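Local coordinates for protein monovalent Na+/H+ antiporter subunit A (PDB 7D3U) that probably exchanges sodium ions for protons across the bacterial cell membrane as the large subunit A of the multisubunit Mrp antiporter complex, at residues V756-H761 with D910-G914. Sequence-based numbering, arbitrary orientation.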
loop_
_atom_site.group_PDB
_atom_site.type_symbol
_atom_site.label_atom_id
_atom_site.label_comp_id
_atom_site.label_asym_id
_atom_site.label_seq_id
_atom_site.Cartn_x
_atom_site.Cartn_y
_atom_site.Cartn_z
ATOM N N VAL B 756 20.072 1.612 4.878
ATOM C CA VAL B 756 20.687 1.626 6.201
ATOM C C VAL B 756 21.393 2.953 6.434
ATOM O O VAL B 756 21.286 3.554 7.514
ATOM C CB VAL B 756 21.653 0.436 6.353
ATOM C CG1 VAL B 756 22.624 0.677 7.495
ATOM C CG2 VAL B 756 20.880 -0.847 6.571
ATOM N N ILE B 757 22.121 3.435 5.423
ATOM C CA ILE B 757 22.786 4.732 5.538
ATOM C C ILE B 757 21.765 5.830 5.814
ATOM O O ILE B 757 21.933 6.649 6.726
ATOM C CB ILE B 757 23.604 5.033 4.270
ATOM C CG1 ILE B 757 24.753 4.039 4.127
ATOM C CG2 ILE B 757 24.135 6.451 4.309
ATOM C CD1 ILE B 757 25.739 4.411 3.050
ATOM N N LEU B 758 20.685 5.857 5.031
ATOM C CA LEU B 758 19.667 6.889 5.200
ATOM C C LEU B 758 18.994 6.796 6.563
ATOM O O LEU B 758 18.713 7.818 7.196
ATOM C CB LEU B 758 18.627 6.787 4.088
ATOM C CG LEU B 758 19.076 7.243 2.703
ATOM C CD1 LEU B 758 17.911 7.197 1.737
ATOM C CD2 LEU B 758 19.660 8.639 2.773
ATOM N N ALA B 759 18.721 5.577 7.031
ATOM C CA ALA B 759 18.048 5.404 8.310
ATOM C C ALA B 759 18.925 5.874 9.461
ATOM O O ALA B 759 18.457 6.577 10.362
ATOM C CB ALA B 759 17.648 3.942 8.499
ATOM N N LEU B 760 20.205 5.503 9.447
ATOM C CA LEU B 760 21.089 5.944 10.517
ATOM C C LEU B 760 21.535 7.390 10.357
ATOM O O LEU B 760 22.151 7.935 11.279
ATOM C CB LEU B 760 22.304 5.025 10.614
ATOM C CG LEU B 760 21.947 3.638 11.144
ATOM C CD1 LEU B 760 23.187 2.858 11.513
ATOM C CD2 LEU B 760 21.022 3.754 12.340
ATOM N N HIS B 761 21.246 8.020 9.220
ATOM C CA HIS B 761 21.403 9.464 9.108
ATOM C C HIS B 761 20.164 10.222 9.556
ATOM O O HIS B 761 20.274 11.374 9.988
ATOM C CB HIS B 761 21.737 9.852 7.668
ATOM C CG HIS B 761 23.201 9.871 7.373
ATOM N ND1 HIS B 761 23.714 10.325 6.177
ATOM C CD2 HIS B 761 24.265 9.495 8.119
ATOM C CE1 HIS B 761 25.031 10.228 6.200
ATOM N NE2 HIS B 761 25.391 9.726 7.368
ATOM N N ASP B 910 30.027 -0.405 9.376
ATOM C CA ASP B 910 30.566 0.883 9.791
ATOM C C ASP B 910 29.501 1.782 10.401
ATOM O O ASP B 910 29.814 2.592 11.281
ATOM C CB ASP B 910 31.221 1.584 8.601
ATOM C CG ASP B 910 31.468 3.054 8.857
ATOM O OD1 ASP B 910 32.178 3.378 9.831
ATOM O OD2 ASP B 910 30.948 3.889 8.091
ATOM N N LYS B 911 28.247 1.661 9.964
ATOM C CA LYS B 911 27.209 2.526 10.511
ATOM C C LYS B 911 26.676 1.999 11.839
ATOM O O LYS B 911 26.407 2.783 12.755
ATOM C CB LYS B 911 26.074 2.683 9.500
ATOM C CG LYS B 911 26.480 3.369 8.209
ATOM C CD LYS B 911 26.118 4.843 8.225
ATOM C CE LYS B 911 27.290 5.697 8.665
ATOM N NZ LYS B 911 27.001 7.149 8.521
ATOM N N LEU B 912 26.521 0.682 11.963
ATOM C CA LEU B 912 25.975 0.091 13.178
ATOM C C LEU B 912 27.036 -0.199 14.230
ATOM O O LEU B 912 26.729 -0.174 15.427
ATOM C CB LEU B 912 25.227 -1.201 12.846
ATOM C CG LEU B 912 23.836 -1.038 12.238
ATOM C CD1 LEU B 912 23.327 -2.364 11.708
ATOM C CD2 LEU B 912 22.876 -0.469 13.265
ATOM N N GLY B 913 28.270 -0.477 13.820
ATOM C CA GLY B 913 29.317 -0.806 14.765
ATOM C C GLY B 913 29.710 0.346 15.665
ATOM O O GLY B 913 30.280 1.338 15.203
ATOM N N GLY B 914 29.410 0.228 16.954
ATOM C CA GLY B 914 29.764 1.265 17.899
ATOM C C GLY B 914 28.951 2.535 17.698
ATOM O O GLY B 914 27.934 2.565 17.004
#
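Lys911, on helix 890-912, reaches across to the end of helix 739-762 and takes the largest share of this contact of any residue. Start at its CB, which points at the partner helix and sits 3.5 Å from CD1 of Leu760; CG1 of Val756 stands farther from the same CB, at 4.5 Å. The next atom, CG, comes closest to CG1 of Ile757, at 4.5 Å. The chain bends at its second and third torsions (chi2 -98°, chi3 95°) instead of running straight out. That detour lays CD alongside Ile757, 4.3 Å from its CA and 4.4 Å from its CG1, and leaves CE as the link that swings the amine to the His761 ring. There Lys911 NZ lies 3.2 Å from NE2 of His761, approaching the ring obliquely, and the lysine meets the imidazole side chain roughly perpendicular.

Leu760 and Lys911 lie side by side, running in opposing senses. Leu760 CD1 closes to 3.5 Å of the Lys911 carbonyl O and also meets CD2 of Leu912 at 3.8 Å, so one methyl touches both residues. Outside the pair, Tyr850 of helix 850-866 packs against Ile757 and Lys911, while Val88 of the neighbouring subunit C touches Val756 and Leu912. Arg669 hydrogen-bonds the Leu912 carbonyl.

The contact thus joins the end of a helix in the MbhE-like region to the chain's last long helix, largely through apolar packing. If the modelled closeness of amine and imidazole holds, positive charges on both Lys911 and His761 would probably be disfavoured.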